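Local structure of probable zinc protease PqqL (Escherichia coli, 6OFT) at residues Ala337-Leu342 with Ala430-Met435. The protein is probably a periplasmic zinc-dependent endopeptidase of the M16 family, of which this chain is the first half. Residues are numbered along the deposited sequence; the frame is centred on the assembly and turned at random.
Sequences ALMAEL and AFWEQM
The six-membered ring of Trp-432 lies with Met-339 on one side of its plane and Leu-338 and Leu-342 on the other. All three approach it obliquely. This is helix-on-sheet packing, well away from the predicted zinc site; the helix segment belongs to the part assigned to the M16 inactive domain. Helix 331-348 covers strand 430-436 of a mixed sheet, and the segment axes stay 13.0 Å apart. The indole reaches into that space and meets the helix side chains through apolar contacts and one sulfur-aromatic contact. Met-339 makes this Met-aromatic contact, its SD 4.8 Å from the ring centroid and 60° off the normal. The Met-339 chain is bent at chi2 (67°) and chi3 (72°), which brings both SD and CE to the outer end of the indole. Met-339 SD is 3.8 Å from Trp-432 CH2. On the other side, Leu-338 CD2 is 3.9 Å from Trp-432 CZ3. Leu-342 CD1 is more distant, 4.5 Å from Trp-432 CH2. Phe-244 and Ile-451 also touch the indole, and its NE1 is hydrogen-bonded to a glycerol, probably from the crystallisation liquor. With an alanine at Trp-432, a gap would probably open between helix and strand and the Met-339 sulfur would lose its aromatic partner. The closest approach is Met-339 CE to Trp-432 CH2, 3.7 Å.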
loop_
_atom_site.group_PDB
_atom_site.type_symbol
_atom_site.label_atom_id
_atom_site.label_comp_id
_atom_site.label_asym_id
_atom_site.label_seq_id
_atom_site.Cartn_x
_atom_site.Cartn_y
_atom_site.Cartn_z
ATOM N N ALA A 337 8.174 -27.231 9.042
ATOM C CA ALA A 337 8.089 -26.134 10.022
ATOM C C ALA A 337 6.785 -25.342 9.910
ATOM O O ALA A 337 6.150 -25.073 10.934
ATOM C CB ALA A 337 9.279 -25.196 9.874
ATOM N N LEU A 338 6.383 -24.982 8.670
ATOM C CA LEU A 338 5.167 -24.228 8.413
ATOM C C LEU A 338 3.922 -25.012 8.805
ATOM O O LEU A 338 3.083 -24.482 9.534
ATOM C CB LEU A 338 5.094 -23.749 6.936
ATOM C CG LEU A 338 3.911 -22.830 6.531
ATOM C CD1 LEU A 338 3.801 -21.596 7.426
ATOM C CD2 LEU A 338 4.016 -22.417 5.061
ATOM N N MET A 339 3.803 -26.262 8.315
ATOM C CA MET A 339 2.675 -27.153 8.586
ATOM C C MET A 339 2.516 -27.433 10.080
ATOM O O MET A 339 1.389 -27.467 10.581
ATOM C CB MET A 339 2.883 -28.482 7.837
ATOM C CG MET A 339 1.598 -29.114 7.347
ATOM S SD MET A 339 0.803 -28.142 6.038
ATOM C CE MET A 339 1.948 -28.459 4.651
ATOM N N ALA A 340 3.646 -27.680 10.773
ATOM C CA ALA A 340 3.705 -27.973 12.207
ATOM C C ALA A 340 3.196 -26.790 13.014
ATOM O O ALA A 340 2.401 -27.003 13.923
ATOM C CB ALA A 340 5.133 -28.297 12.615
ATOM N N GLU A 341 3.597 -25.540 12.649
ATOM C CA GLU A 341 3.150 -24.340 13.363
ATOM C C GLU A 341 1.668 -24.037 13.128
ATOM O O GLU A 341 0.984 -23.639 14.062
ATOM C CB GLU A 341 4.021 -23.112 13.055
ATOM C CG GLU A 341 3.963 -22.090 14.189
ATOM C CD GLU A 341 4.383 -20.660 13.896
ATOM O OE1 GLU A 341 5.424 -20.467 13.228
ATOM O OE2 GLU A 341 3.683 -19.729 14.358
ATOM N N LEU A 342 1.182 -24.226 11.901
ATOM C CA LEU A 342 -0.224 -23.977 11.564
ATOM C C LEU A 342 -1.147 -24.984 12.268
ATOM O O LEU A 342 -2.188 -24.591 12.782
ATOM C CB LEU A 342 -0.460 -23.981 10.035
ATOM C CG LEU A 342 0.185 -22.866 9.196
ATOM C CD1 LEU A 342 0.080 -23.197 7.721
ATOM C CD2 LEU A 342 -0.448 -21.493 9.465
ATOM N N ALA A 430 -7.655 -19.822 -1.159
ATOM C CA ALA A 430 -6.261 -20.011 -0.727
ATOM C C ALA A 430 -5.327 -20.568 -1.800
ATOM O O ALA A 430 -5.834 -21.145 -2.735
ATOM C CB ALA A 430 -6.209 -20.880 0.496
ATOM N N PHE A 431 -4.026 -20.375 -1.616
ATOM C CA PHE A 431 -3.035 -20.957 -2.505
ATOM C C PHE A 431 -1.705 -21.212 -1.798
ATOM O O PHE A 431 -1.266 -20.399 -0.978
ATOM C CB PHE A 431 -2.856 -20.158 -3.818
ATOM C CG PHE A 431 -2.222 -18.790 -3.724
ATOM C CD1 PHE A 431 -3.012 -17.643 -3.618
ATOM C CD2 PHE A 431 -0.841 -18.635 -3.826
ATOM C CE1 PHE A 431 -2.427 -16.373 -3.589
ATOM C CE2 PHE A 431 -0.254 -17.365 -3.772
ATOM C CZ PHE A 431 -1.051 -16.241 -3.677
ATOM N N TRP A 432 -1.109 -22.345 -2.120
ATOM C CA TRP A 432 0.233 -22.753 -1.647
ATOM C C TRP A 432 1.265 -22.233 -2.635
ATOM O O TRP A 432 1.022 -22.317 -3.809
ATOM C CB TRP A 432 0.350 -24.270 -1.523
ATOM C CG TRP A 432 -0.326 -24.802 -0.308
ATOM C CD1 TRP A 432 -1.566 -25.330 -0.246
ATOM C CD2 TRP A 432 0.192 -24.820 1.026
ATOM N NE1 TRP A 432 -1.850 -25.685 1.031
ATOM C CE2 TRP A 432 -0.801 -25.382 1.839
ATOM C CE3 TRP A 432 1.392 -24.430 1.610
ATOM C CZ2 TRP A 432 -0.634 -25.559 3.206
ATOM C CZ3 TRP A 432 1.557 -24.607 2.956
ATOM C CH2 TRP A 432 0.555 -25.153 3.748
ATOM N N GLU A 433 2.369 -21.737 -2.152
ATOM C CA GLU A 433 3.403 -21.243 -3.036
ATOM C C GLU A 433 4.806 -21.586 -2.556
ATOM O O GLU A 433 5.136 -21.373 -1.396
ATOM C CB GLU A 433 3.252 -19.726 -3.204
ATOM C CG GLU A 433 4.204 -19.102 -4.205
ATOM C CD GLU A 433 4.305 -17.613 -3.977
ATOM O OE1 GLU A 433 3.475 -16.874 -4.551
ATOM O OE2 GLU A 433 5.181 -17.188 -3.193
ATOM N N GLN A 434 5.636 -22.075 -3.474
ATOM C CA GLN A 434 7.037 -22.357 -3.209
ATOM C C GLN A 434 7.897 -21.515 -4.119
ATOM O O GLN A 434 7.535 -21.287 -5.267
ATOM C CB GLN A 434 7.369 -23.842 -3.374
ATOM C CG GLN A 434 7.008 -24.653 -2.129
ATOM C CD GLN A 434 6.990 -26.130 -2.387
ATOM O OE1 GLN A 434 7.767 -26.895 -1.815
ATOM N NE2 GLN A 434 6.091 -26.569 -3.241
ATOM N N MET A 435 9.040 -21.064 -3.608
ATOM C CA MET A 435 9.992 -20.259 -4.364
ATOM C C MET A 435 11.303 -21.005 -4.410
ATOM O O MET A 435 11.771 -21.473 -3.374
ATOM C CB MET A 435 10.138 -18.869 -3.738
ATOM C CG MET A 435 8.954 -17.978 -4.035
ATOM S SD MET A 435 9.004 -16.371 -3.217
ATOM C CE MET A 435 10.402 -15.572 -4.110
#